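Immunoreactive 84kD antigen PG93 (Porphyromonas gingivalis, PDB 5M11) serves as PorZ, an essential surface component of the type-IX secretion system, and binds zinc and calcium ions. Local coordinates at residues A[112-117]-A[150-155]; A[142-147]-A[176-181]; A[157-162]-A[172-177]. All coordinates share one frame; numbering follows the deposited sequence.

Contact 1: A[112-117]-A[150-155]; sequences LNRLLI and VTDVAK
The guanidinium group of Arg114 meets the carboxylate of Asp152 edge-on, the two planes turned 32° against each other. The grip is side-on and twofold: NE of Arg114 reaches OD1 of Asp152 at 2.8 Å, and NH2 of Arg114 reaches OD2 of Asp152 at 3.0 Å. Both oxygens are approached on their syn side, somewhat outside the carboxylate plane. Arginine suits the place because its chain, bent at chi2 and chi3, can lay the NE edge along the acid. On its anti lone pair OD1 of Asp152 also accepts the backbone N of Val153, which helps fix the rotation of the buried carboxylate, while OD2 has a further donor in the backbone N of Leu199.

Beside it, the amide of Asn113, short enough to donate to a nearby carbonyl, sends ND2 to O of Val150 at 2.8 Å, from above the carbonyl plane. The branched apolar chain of Leu116 suits its neighbours, packing CB against CG1 of Val153 at 4.0 Å and laying CD2 over the backbone of Ala154 and Lys155.

Strands 114-117 and 150-155 run nearly parallel, their axes approaching to 7.0 Å, but belong to successive antiparallel sheets; side chains, not backbone pairing, join these first strands, which in a propeller normally line the centre. Each has a classic beta bulge, facing Ala125 of strand 121-126 and Leu164 of strand 160-165 respectively.

Contact 2: A[142-147]-A[176-181]; sequences ATYAKG and DNLQDP
Tyr144 lays one face of its ring over CB of Leu178, which sits 3.6 Å from the ring centroid and 18° off the normal, a CH-pi contact. CD1 of Tyr144 also comes near the carbonyl O of Leu178. A tyrosine suits this buried place because its flat ring packs on CB of the leucine while its hydroxyl reaches a water, which also makes a weak bond to the backbone N of Leu178. A second water joins the backbone N of Ala145 to the carbonyl O of Leu178, an oxygen that also accepts from NE1 of Trp184.

Gln179, extended beyond CG, reaches across to the strand, with CG 3.4 Å from the carbonyl O of Thr143. A long amide side chain suits this exposed place, since its OE1 can take a weak hydrogen bond of 3.4 Å from the backbone N of Thr143.

Leu178 and Gln179 are the central residues of a type I turn closed by the bond from Asp180 N to Asn177 O. This turn, in the loop between strands 168-173 and 185-187, rests against outermost strand 139-144 of the preceding propeller sheet, with Leu161 of strand 160-165 touching both Tyr144 and Leu178.

Contact 3: A[157-162]-A[172-177]; sequences DNDRLL and GKETDN
Three backbone hydrogen bonds join Asp159 and Leu161 to Gly172 and Glu174. Leu161 and Gly172 form an antiparallel hydrogen-bonded pair, with Leu161 N 2.7 Å from Gly172 O and Gly172 N 2.9 Å from Leu161 O, so the backbone N and O of both residues are satisfied by each other. Beyond the non-hydrogen-bonded pair of Arg160 and Lys173, Glu174 N points straight at Asp159 O, at 2.7 Å and with an N-H...O angle of 180°. That same carbonyl receives a CA-H...O contact from Lys173, just as Gly172 O receives one from Arg160.

Having no side chain, Gly172 lets CD2 of Leu178 rest against its CA. Leu161 crosses obliquely toward Glu174, its CD2 coming 4.0 Å from OE2 of Glu174. The other carboxylate oxygen, OE1, is bonded to the hydroxyl of Tyr123. The carboxylate planes of Asp159 and Glu174 are turned 79° against each other, with OD1 of Asp159 4.2 Å from OE1 of Glu174. Lys155, which makes a long, weak ion pair with Asp159 and touches Glu174, probably eases this closeness of like charges.

On the opposite face Arg160 and Lys173 lie side by side, CD of Arg160 3.7 Å from CE of Lys173. Long chains suit such a place, since methylene groups can pack while the charged ends stay apart.

A type I' turn, closed by Arg160 N to Asp157 O, leads in from strand 150-155; its Asn158 and Asp159 take positive phi, which Asn and Asp tolerate comparatively well. A type I turn follows, held by Asp176 N to Lys173 O. The arrangement is the open end of the hairpin of strands 160-165 and 168-173, the middle strands of a four-stranded antiparallel beta-propeller blade.

How the contacts relate
Followed from the N terminus, strand 112-118 opens one four-stranded sheet and strand 139-144 ends it; strand 150-155 then starts the next. Contact 1 closes the loop from the first strand of one sheet to the first of its successor. Contact 2 opens within that loop, at 142-147, and closes beyond it at 176-181, so contacts 1 and 2 cross. Contact 3 follows contact 1 in series and ends on the residues where contact 2 closes, sharing Asp176 and Asn177. Contact 1 thus joins first strand to first strand, contact 2 sets the loop before strand 185-187 against the last strand of the preceding sheet, and contact 3 pairs the two middle strands of the second sheet.

Contact 1: A[112-117]-A[150-155]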
ATOM      1  N   LEU A 112     -12.919  10.290  12.786  1.00 43.16           N
ATOM      2  CA  LEU A 112     -12.646  10.789  14.142  1.00 39.89           C
ATOM      3  C   LEU A 112     -12.389  12.282  14.075  1.00 43.62           C
ATOM      4  O   LEU A 112     -11.695  12.760  13.181  1.00 45.42           O
ATOM      5  CB  LEU A 112     -11.469  10.052  14.797  1.00 39.09           C
ATOM      6  CG  LEU A 112     -11.340  10.188  16.299  1.00 41.35           C
ATOM      7  CD1 LEU A 112     -12.097   9.111  17.013  1.00 39.11           C
ATOM      8  CD2 LEU A 112      -9.885  10.112  16.703  1.00 48.36           C
ATOM      9  N   ASN A 113     -12.958  13.015  15.008  1.00 40.01           N
ATOM     10  CA  ASN A 113     -12.831  14.465  15.095  1.00 39.94           C
ATOM     11  C   ASN A 113     -11.985  14.834  16.309  1.00 43.92           C
ATOM     12  O   ASN A 113     -11.210  15.785  16.239  1.00 45.28           O
ATOM     13  CB  ASN A 113     -14.228  15.126  15.157  1.00 40.71           C
ATOM     14  CG  ASN A 113     -15.208  14.672  14.079  1.00 70.59           C
ATOM     15  OD1 ASN A 113     -14.924  14.676  12.863  1.00 64.83           O
ATOM     16  ND2 ASN A 113     -16.395  14.273  14.505  1.00 61.22           N
ATOM     17  N   ARG A 114     -12.115  14.079  17.424  1.00 39.44           N
ATOM     18  CA  ARG A 114     -11.345  14.348  18.644  1.00 38.19           C
ATOM     19  C   ARG A 114     -11.015  13.058  19.405  1.00 41.49           C
ATOM     20  O   ARG A 114     -11.873  12.184  19.572  1.00 41.76           O
ATOM     21  CB  ARG A 114     -12.092  15.347  19.564  1.00 34.53           C
ATOM     22  CG  ARG A 114     -11.282  15.882  20.749  1.00 41.21           C
ATOM     23  CD  ARG A 114     -10.160  16.829  20.356  1.00 43.85           C
ATOM     24  NE  ARG A 114     -10.640  18.120  19.847  1.00 42.96           N
ATOM     25  CZ  ARG A 114      -9.927  18.930  19.061  1.00 50.38           C
ATOM     26  NH1 ARG A 114      -8.705  18.589  18.679  1.00 43.33           N
ATOM     27  NH2 ARG A 114     -10.431  20.088  18.659  1.00 28.18           N
ATOM     28  N   LEU A 115      -9.756  12.951  19.848  1.00 36.79           N
ATOM     29  CA  LEU A 115      -9.245  11.863  20.675  1.00 36.08           C
ATOM     30  C   LEU A 115      -8.691  12.525  21.900  1.00 41.15           C
ATOM     31  O   LEU A 115      -7.559  12.994  21.897  1.00 44.42           O
ATOM     32  CB  LEU A 115      -8.197  11.025  19.917  1.00 37.32           C
ATOM     33  CG  LEU A 115      -7.463   9.845  20.586  1.00 41.18           C
ATOM     34  CD1 LEU A 115      -8.350   9.055  21.525  1.00 40.79           C
ATOM     35  CD2 LEU A 115      -6.875   8.926  19.528  1.00 41.57           C
ATOM     36  N   LEU A 116      -9.536  12.665  22.908  1.00 35.15           N
ATOM     37  CA  LEU A 116      -9.225  13.334  24.151  1.00 33.88           C
ATOM     38  C   LEU A 116      -8.874  12.330  25.252  1.00 37.80           C
ATOM     39  O   LEU A 116      -9.725  11.543  25.648  1.00 37.59           O
ATOM     40  CB  LEU A 116     -10.452  14.179  24.550  1.00 32.63           C
ATOM     41  CG  LEU A 116     -10.306  15.012  25.809  1.00 37.59           C
ATOM     42  CD1 LEU A 116      -9.426  16.228  25.565  1.00 37.73           C
ATOM     43  CD2 LEU A 116     -11.654  15.429  26.316  1.00 42.34           C
ATOM     44  N   ILE A 117      -7.642  12.370  25.772  1.00 35.01           N
ATOM     45  CA  ILE A 117      -7.248  11.482  26.890  1.00 34.60           C
ATOM     46  C   ILE A 117      -7.230  12.282  28.212  1.00 41.30           C
ATOM     47  O   ILE A 117      -6.419  13.205  28.374  1.00 43.18           O
ATOM     48  CB  ILE A 117      -5.897  10.757  26.654  1.00 37.29           C
ATOM     49  CG1 ILE A 117      -6.004   9.787  25.458  1.00 36.50           C
ATOM     50  CG2 ILE A 117      -5.430  10.075  27.946  1.00 37.42           C
ATOM     51  CD1 ILE A 117      -4.853   8.896  25.226  1.00 39.37           C
ATOM     52  N   VAL A 150     -20.494  13.530  16.255  1.00 41.63           N
ATOM     53  CA  VAL A 150     -20.157  14.343  17.432  1.00 39.93           C
ATOM     54  C   VAL A 150     -18.899  15.136  17.036  1.00 44.65           C
ATOM     55  O   VAL A 150     -17.822  14.570  16.892  1.00 46.51           O
ATOM     56  CB  VAL A 150     -19.974  13.522  18.737  1.00 42.21           C
ATOM     57  CG1 VAL A 150     -19.373  14.382  19.853  1.00 40.85           C
ATOM     58  CG2 VAL A 150     -21.293  12.913  19.185  1.00 42.32           C
ATOM     59  N   THR A 151     -19.061  16.430  16.814  1.00 40.06           N
ATOM     60  CA  THR A 151     -18.049  17.376  16.368  1.00 38.99           C
ATOM     61  C   THR A 151     -16.832  17.485  17.340  1.00 42.20           C
ATOM     62  O   THR A 151     -15.700  17.542  16.850  1.00 44.49           O
ATOM     63  CB  THR A 151     -18.763  18.702  16.136  1.00 40.75           C
ATOM     64  OG1 THR A 151     -19.697  18.490  15.072  1.00 40.75           O
ATOM     65  CG2 THR A 151     -17.825  19.843  15.803  1.00 37.90           C
ATOM     66  N   ASP A 152     -17.038  17.526  18.669  1.00 35.84           N
ATOM     67  CA  ASP A 152     -15.924  17.677  19.615  1.00 34.71           C
ATOM     68  C   ASP A 152     -16.311  17.266  21.043  1.00 37.16           C
ATOM     69  O   ASP A 152     -17.498  17.111  21.332  1.00 38.90           O
ATOM     70  CB  ASP A 152     -15.422  19.142  19.625  1.00 38.03           C
ATOM     71  CG  ASP A 152     -13.917  19.289  19.809  1.00 57.67           C
ATOM     72  OD1 ASP A 152     -13.315  18.463  20.537  1.00 62.50           O
ATOM     73  OD2 ASP A 152     -13.349  20.247  19.266  1.00 61.66           O
ATOM     74  N   VAL A 153     -15.315  17.091  21.925  1.00 29.90           N
ATOM     75  CA  VAL A 153     -15.563  16.716  23.302  1.00 29.81           C
ATOM     76  C   VAL A 153     -14.567  17.463  24.242  1.00 36.47           C
ATOM     77  O   VAL A 153     -13.442  17.818  23.842  1.00 36.85           O
ATOM     78  CB  VAL A 153     -15.575  15.158  23.518  1.00 33.19           C
ATOM     79  CG1 VAL A 153     -14.220  14.494  23.246  1.00 32.69           C
ATOM     80  CG2 VAL A 153     -16.131  14.765  24.894  1.00 32.33           C
ATOM     81  N   ALA A 154     -15.034  17.744  25.474  1.00 31.45           N
ATOM     82  CA  ALA A 154     -14.259  18.403  26.498  1.00 30.57           C
ATOM     83  C   ALA A 154     -14.698  17.912  27.898  1.00 39.85           C
ATOM     84  O   ALA A 154     -15.879  17.705  28.160  1.00 39.76           O
ATOM     85  CB  ALA A 154     -14.391  19.909  26.381  1.00 30.11           C
ATOM     86  N   LYS A 155     -13.730  17.695  28.778  1.00 38.82           N
ATOM     87  CA  LYS A 155     -14.003  17.235  30.112  1.00 40.12           C
ATOM     88  C   LYS A 155     -13.817  18.413  31.053  1.00 49.85           C
ATOM     89  O   LYS A 155     -12.852  19.170  30.929  1.00 50.90           O
ATOM     90  CB  LYS A 155     -13.074  16.041  30.431  1.00 41.96           C
ATOM     91  CG  LYS A 155     -13.240  15.384  31.782  1.00 50.32           C
ATOM     92  CD  LYS A 155     -14.482  14.529  31.932  1.00 60.42           C
ATOM     93  CE  LYS A 155     -14.420  13.736  33.222  1.00 81.36           C
ATOM     94  NZ  LYS A 155     -14.526  14.601  34.429  1.00 94.98           N
TER

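Contact 2: A[142-147]-A[176-181]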
ATOM      1  N   ALA A 142     -19.208   2.431  27.114  1.00 39.34           N
ATOM      2  CA  ALA A 142     -20.327   3.287  26.674  1.00 38.06           C
ATOM      3  C   ALA A 142     -20.018   4.015  25.398  1.00 41.58           C
ATOM      4  O   ALA A 142     -18.873   4.376  25.156  1.00 41.84           O
ATOM      5  CB  ALA A 142     -20.640   4.322  27.752  1.00 37.92           C
ATOM      6  N   THR A 143     -21.060   4.293  24.616  1.00 38.22           N
ATOM      7  CA  THR A 143     -21.024   5.129  23.424  1.00 37.33           C
ATOM      8  C   THR A 143     -22.256   5.985  23.529  1.00 40.20           C
ATOM      9  O   THR A 143     -23.368   5.457  23.521  1.00 42.24           O
ATOM     10  CB  THR A 143     -20.904   4.347  22.085  1.00 47.36           C
ATOM     11  OG1 THR A 143     -19.641   3.677  22.029  1.00 50.34           O
ATOM     12  CG2 THR A 143     -20.999   5.267  20.862  1.00 44.22           C
ATOM     13  N   TYR A 144     -22.052   7.287  23.704  1.00 34.72           N
ATOM     14  CA  TYR A 144     -23.106   8.296  23.776  1.00 35.98           C
ATOM     15  C   TYR A 144     -23.345   8.803  22.363  1.00 41.65           C
ATOM     16  O   TYR A 144     -22.443   8.685  21.530  1.00 41.83           O
ATOM     17  CB  TYR A 144     -22.727   9.430  24.742  1.00 36.60           C
ATOM     18  CG  TYR A 144     -22.080   8.976  26.044  1.00 39.13           C
ATOM     19  CD1 TYR A 144     -22.672   7.990  26.842  1.00 42.12           C
ATOM     20  CD2 TYR A 144     -20.917   9.570  26.507  1.00 38.90           C
ATOM     21  CE1 TYR A 144     -22.116   7.615  28.068  1.00 40.73           C
ATOM     22  CE2 TYR A 144     -20.358   9.208  27.734  1.00 40.05           C
ATOM     23  CZ  TYR A 144     -20.963   8.237  28.514  1.00 46.80           C
ATOM     24  OH  TYR A 144     -20.381   7.889  29.709  1.00 47.00           O
ATOM     25  N   ALA A 145     -24.574   9.289  22.065  1.00 39.20           N
ATOM     26  CA  ALA A 145     -25.015   9.779  20.743  1.00 39.22           C
ATOM     27  C   ALA A 145     -24.738   8.761  19.612  1.00 44.22           C
ATOM     28  O   ALA A 145     -24.489   9.180  18.482  1.00 44.24           O
ATOM     29  CB  ALA A 145     -24.345  11.101  20.420  1.00 38.76           C
ATOM     30  N   LYS A 146     -24.754   7.423  19.932  1.00 40.36           N
ATOM     31  CA  LYS A 146     -24.460   6.304  19.030  1.00 39.66           C
ATOM     32  C   LYS A 146     -25.029   6.560  17.645  1.00 46.63           C
ATOM     33  O   LYS A 146     -26.213   6.861  17.532  1.00 49.85           O
ATOM     34  CB  LYS A 146     -25.026   5.009  19.606  1.00 41.78           C
ATOM     35  CG  LYS A 146     -24.167   3.788  19.332  1.00 53.86           C
ATOM     36  CD  LYS A 146     -24.659   2.540  20.087  1.00 66.04           C
ATOM     37  CE  LYS A 146     -24.168   2.428  21.520  1.00 74.66           C
ATOM     38  NZ  LYS A 146     -24.590   1.144  22.149  1.00 80.96           N
ATOM     39  N   GLY A 147     -24.161   6.541  16.630  1.00 41.91           N
ATOM     40  CA  GLY A 147     -24.517   6.761  15.233  1.00 43.31           C
ATOM     41  C   GLY A 147     -24.812   8.187  14.813  1.00 49.23           C
ATOM     42  O   GLY A 147     -25.464   8.401  13.791  1.00 54.36           O
ATOM     43  N   ASP A 176     -24.194  10.016  35.633  1.00 44.63           N
ATOM     44  CA  ASP A 176     -25.549   9.697  35.193  1.00 45.71           C
ATOM     45  C   ASP A 176     -25.462   8.805  33.945  1.00 48.96           C
ATOM     46  O   ASP A 176     -24.357   8.506  33.482  1.00 49.55           O
ATOM     47  CB  ASP A 176     -26.383  10.958  34.974  1.00 48.70           C
ATOM     48  CG  ASP A 176     -26.327  11.966  36.119  1.00 68.99           C
ATOM     49  OD1 ASP A 176     -25.861  11.596  37.218  1.00 73.96           O
ATOM     50  OD2 ASP A 176     -26.724  13.132  35.906  1.00 78.01           O
ATOM     51  N   ASN A 177     -26.589   8.269  33.476  1.00 44.27           N
ATOM     52  CA  ASN A 177     -26.565   7.370  32.324  1.00 42.22           C
ATOM     53  C   ASN A 177     -26.563   8.220  31.078  1.00 45.68           C
ATOM     54  O   ASN A 177     -27.633   8.552  30.545  1.00 47.69           O
ATOM     55  CB  ASN A 177     -27.755   6.403  32.365  1.00 39.14           C
ATOM     56  CG  ASN A 177     -27.821   5.462  31.205  1.00 54.97           C
ATOM     57  OD1 ASN A 177     -26.811   5.088  30.601  1.00 50.32           O
ATOM     58  ND2 ASN A 177     -29.022   5.030  30.894  1.00 56.18           N
ATOM     59  N   LEU A 178     -25.366   8.619  30.626  1.00 38.29           N
ATOM     60  CA  LEU A 178     -25.260   9.529  29.485  1.00 35.78           C
ATOM     61  C   LEU A 178     -25.582   8.840  28.148  1.00 39.36           C
ATOM     62  O   LEU A 178     -25.556   9.485  27.100  1.00 40.40           O
ATOM     63  CB  LEU A 178     -23.903  10.236  29.451  1.00 33.28           C
ATOM     64  CG  LEU A 178     -23.565  11.104  30.653  1.00 37.57           C
ATOM     65  CD1 LEU A 178     -22.196  11.781  30.455  1.00 37.16           C
ATOM     66  CD2 LEU A 178     -24.659  12.137  30.939  1.00 37.30           C
ATOM     67  N   GLN A 179     -25.956   7.564  28.196  1.00 35.89           N
ATOM     68  CA  GLN A 179     -26.411   6.803  27.039  1.00 36.39           C
ATOM     69  C   GLN A 179     -27.899   7.099  26.815  1.00 44.46           C
ATOM     70  O   GLN A 179     -28.506   6.596  25.870  1.00 45.94           O
ATOM     71  CB  GLN A 179     -26.151   5.303  27.226  1.00 37.27           C
ATOM     72  CG  GLN A 179     -25.539   4.697  25.991  1.00 38.02           C
ATOM     73  CD  GLN A 179     -25.010   3.312  26.196  1.00 52.40           C
ATOM     74  OE1 GLN A 179     -23.802   3.078  26.169  1.00 51.10           O
ATOM     75  NE2 GLN A 179     -25.903   2.346  26.267  1.00 45.11           N
ATOM     76  N   ASP A 180     -28.470   7.949  27.690  1.00 42.62           N
ATOM     77  CA  ASP A 180     -29.846   8.430  27.663  1.00 44.29           C
ATOM     78  C   ASP A 180     -29.826   9.923  27.299  1.00 48.29           C
ATOM     79  O   ASP A 180     -29.299  10.735  28.056  1.00 47.65           O
ATOM     80  CB  ASP A 180     -30.534   8.171  29.015  1.00 47.20           C
ATOM     81  CG  ASP A 180     -31.887   8.819  29.231  1.00 63.93           C
ATOM     82  OD1 ASP A 180     -32.467   9.328  28.252  1.00 68.27           O
ATOM     83  OD2 ASP A 180     -32.383   8.796  30.385  1.00 70.75           O
ATOM     84  N   PRO A 181     -30.434  10.320  26.167  1.00 45.12           N
ATOM     85  CA  PRO A 181     -30.474  11.753  25.815  1.00 44.04           C
ATOM     86  C   PRO A 181     -31.032  12.664  26.913  1.00 48.05           C
ATOM     87  O   PRO A 181     -30.527  13.769  27.079  1.00 48.31           O
ATOM     88  CB  PRO A 181     -31.381  11.788  24.597  1.00 47.42           C
ATOM     89  CG  PRO A 181     -31.259  10.428  24.013  1.00 51.92           C
ATOM     90  CD  PRO A 181     -31.141   9.501  25.163  1.00 47.42           C
TER
HETATM   91  O   HOH W   1     -22.666   6.761  31.183  1.00 36.28           O
HETATM   92  O   HOH W   2     -26.745   9.191  24.208  1.00 61.42           O

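Contact 3: A[157-162]-A[172-177]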
ATOM      1  N   ASP A 157     -14.745  20.029  35.370  1.00 62.42           N
ATOM      2  CA  ASP A 157     -14.806  19.812  36.802  1.00 65.32           C
ATOM      3  C   ASP A 157     -16.033  18.987  37.182  1.00 68.61           C
ATOM      4  O   ASP A 157     -17.038  19.010  36.472  1.00 66.21           O
ATOM      5  CB  ASP A 157     -14.905  21.188  37.501  1.00 69.57           C
ATOM      6  CG  ASP A 157     -13.600  21.944  37.610  1.00 85.65           C
ATOM      7  OD1 ASP A 157     -12.544  21.280  37.778  1.00 87.40           O
ATOM      8  OD2 ASP A 157     -13.641  23.209  37.625  1.00 90.64           O
ATOM      9  N   ASN A 158     -15.958  18.302  38.334  1.00 67.28           N
ATOM     10  CA  ASN A 158     -17.052  17.540  38.943  1.00 68.24           C
ATOM     11  C   ASN A 158     -17.724  16.574  37.943  1.00 68.39           C
ATOM     12  O   ASN A 158     -18.935  16.656  37.694  1.00 66.80           O
ATOM     13  CB  ASN A 158     -18.091  18.498  39.586  1.00 70.46           C
ATOM     14  CG  ASN A 158     -17.476  19.666  40.334  1.00 90.85           C
ATOM     15  OD1 ASN A 158     -17.639  20.833  39.940  1.00 79.44           O
ATOM     16  ND2 ASN A 158     -16.726  19.374  41.411  1.00 81.10           N
ATOM     17  N   ASP A 159     -16.898  15.672  37.370  1.00 63.29           N
ATOM     18  CA  ASP A 159     -17.272  14.613  36.438  1.00 62.54           C
ATOM     19  C   ASP A 159     -18.217  15.087  35.279  1.00 63.22           C
ATOM     20  O   ASP A 159     -19.007  14.278  34.768  1.00 63.39           O
ATOM     21  CB  ASP A 159     -17.915  13.434  37.220  1.00 67.18           C
ATOM     22  CG  ASP A 159     -16.979  12.256  37.523  1.00 88.92           C
ATOM     23  OD1 ASP A 159     -16.170  11.879  36.624  1.00 87.71           O
ATOM     24  OD2 ASP A 159     -17.100  11.665  38.637  1.00102.15           O
ATOM     25  N   ARG A 160     -18.129  16.375  34.869  1.00 55.46           N
ATOM     26  CA  ARG A 160     -18.972  16.917  33.803  1.00 53.42           C
ATOM     27  C   ARG A 160     -18.307  16.754  32.440  1.00 55.39           C
ATOM     28  O   ARG A 160     -17.092  16.915  32.303  1.00 57.77           O
ATOM     29  CB  ARG A 160     -19.309  18.371  34.047  1.00 53.08           C
ATOM     30  CG  ARG A 160     -20.455  18.584  35.025  1.00 66.83           C
ATOM     31  CD  ARG A 160     -20.149  19.708  36.012  1.00 73.12           C
ATOM     32  NE  ARG A 160     -19.348  20.775  35.403  1.00 74.31           N
ATOM     33  CZ  ARG A 160     -18.591  21.631  36.077  1.00 88.94           C
ATOM     34  NH1 ARG A 160     -18.508  21.554  37.399  1.00 82.85           N
ATOM     35  NH2 ARG A 160     -17.900  22.561  35.436  1.00 75.30           N
ATOM     36  N   LEU A 161     -19.102  16.408  31.446  1.00 45.74           N
ATOM     37  CA  LEU A 161     -18.647  16.144  30.108  1.00 42.35           C
ATOM     38  C   LEU A 161     -19.371  17.071  29.141  1.00 46.74           C
ATOM     39  O   LEU A 161     -20.586  17.291  29.249  1.00 48.92           O
ATOM     40  CB  LEU A 161     -18.958  14.672  29.840  1.00 41.63           C
ATOM     41  CG  LEU A 161     -18.184  13.924  28.776  1.00 43.14           C
ATOM     42  CD1 LEU A 161     -16.732  13.784  29.165  1.00 41.70           C
ATOM     43  CD2 LEU A 161     -18.793  12.538  28.596  1.00 44.01           C
ATOM     44  N   LEU A 162     -18.621  17.642  28.217  1.00 40.63           N
ATOM     45  CA  LEU A 162     -19.126  18.601  27.248  1.00 39.62           C
ATOM     46  C   LEU A 162     -19.086  18.011  25.837  1.00 37.76           C
ATOM     47  O   LEU A 162     -18.064  17.478  25.409  1.00 38.21           O
ATOM     48  CB  LEU A 162     -18.276  19.861  27.373  1.00 40.14           C
ATOM     49  CG  LEU A 162     -18.956  21.192  27.216  1.00 47.30           C
ATOM     50  CD1 LEU A 162     -20.174  21.328  28.129  1.00 49.35           C
ATOM     51  CD2 LEU A 162     -17.979  22.278  27.505  1.00 51.25           C
ATOM     52  N   GLY A 172     -23.209  17.014  30.547  1.00 34.94           N
ATOM     53  CA  GLY A 172     -23.735  15.852  31.236  1.00 36.27           C
ATOM     54  C   GLY A 172     -22.779  15.345  32.273  1.00 43.96           C
ATOM     55  O   GLY A 172     -21.568  15.458  32.073  1.00 44.05           O
ATOM     56  N   LYS A 173     -23.303  14.777  33.383  1.00 42.86           N
ATOM     57  CA  LYS A 173     -22.448  14.232  34.447  1.00 42.84           C
ATOM     58  C   LYS A 173     -22.200  12.789  34.185  1.00 45.88           C
ATOM     59  O   LYS A 173     -23.143  12.014  34.015  1.00 45.14           O
ATOM     60  CB  LYS A 173     -23.026  14.440  35.859  1.00 48.19           C
ATOM     61  CG  LYS A 173     -22.810  15.870  36.338  1.00 71.15           C
ATOM     62  CD  LYS A 173     -22.358  15.963  37.789  1.00 82.18           C
ATOM     63  CE  LYS A 173     -22.011  17.386  38.190  1.00 85.58           C
ATOM     64  NZ  LYS A 173     -23.119  18.351  37.962  1.00 82.59           N
ATOM     65  N   GLU A 174     -20.918  12.408  34.190  1.00 42.68           N
ATOM     66  CA  GLU A 174     -20.491  11.041  33.908  1.00 41.98           C
ATOM     67  C   GLU A 174     -21.124  10.025  34.850  1.00 47.75           C
ATOM     68  O   GLU A 174     -21.399   8.889  34.421  1.00 48.99           O
ATOM     69  CB  GLU A 174     -18.991  10.958  33.921  1.00 42.37           C
ATOM     70  CG  GLU A 174     -18.452  11.528  32.629  1.00 54.69           C
ATOM     71  CD  GLU A 174     -17.271  10.777  32.076  1.00 76.16           C
ATOM     72  OE1 GLU A 174     -16.145  11.085  32.521  1.00 64.60           O
ATOM     73  OE2 GLU A 174     -17.468   9.852  31.254  1.00 78.53           O
ATOM     74  N   THR A 175     -21.488  10.469  36.068  1.00 44.14           N
ATOM     75  CA  THR A 175     -22.144   9.603  37.042  1.00 46.66           C
ATOM     76  C   THR A 175     -23.633   9.300  36.637  1.00 50.30           C
ATOM     77  O   THR A 175     -24.245   8.394  37.222  1.00 50.26           O
ATOM     78  CB  THR A 175     -22.013  10.160  38.471  1.00 55.32           C
ATOM     79  OG1 THR A 175     -22.876  11.293  38.648  1.00 53.48           O
ATOM     80  CG2 THR A 175     -20.553  10.465  38.856  1.00 49.78           C
ATOM     81  N   ASP A 176     -24.194  10.016  35.633  1.00 44.63           N
ATOM     82  CA  ASP A 176     -25.549   9.697  35.193  1.00 45.71           C
ATOM     83  C   ASP A 176     -25.462   8.805  33.945  1.00 48.96           C
ATOM     84  O   ASP A 176     -24.357   8.506  33.482  1.00 49.55           O
ATOM     85  CB  ASP A 176     -26.383  10.958  34.974  1.00 48.70           C
ATOM     86  CG  ASP A 176     -26.327  11.966  36.119  1.00 68.99           C
ATOM     87  OD1 ASP A 176     -25.861  11.596  37.218  1.00 73.96           O
ATOM     88  OD2 ASP A 176     -26.724  13.132  35.906  1.00 78.01           O
ATOM     89  N   ASN A 177     -26.589   8.269  33.476  1.00 44.27           N
ATOM     90  CA  ASN A 177     -26.565   7.370  32.324  1.00 42.22           C
ATOM     91  C   ASN A 177     -26.563   8.220  31.078  1.00 45.68           C
ATOM     92  O   ASN A 177     -27.633   8.552  30.545  1.00 47.69           O
ATOM     93  CB  ASN A 177     -27.755   6.403  32.365  1.00 39.14           C
ATOM     94  CG  ASN A 177     -27.821   5.462  31.205  1.00 54.97           C
ATOM     95  OD1 ASN A 177     -26.811   5.088  30.601  1.00 50.32           O
ATOM     96  ND2 ASN A 177     -29.022   5.030  30.894  1.00 56.18           N
TER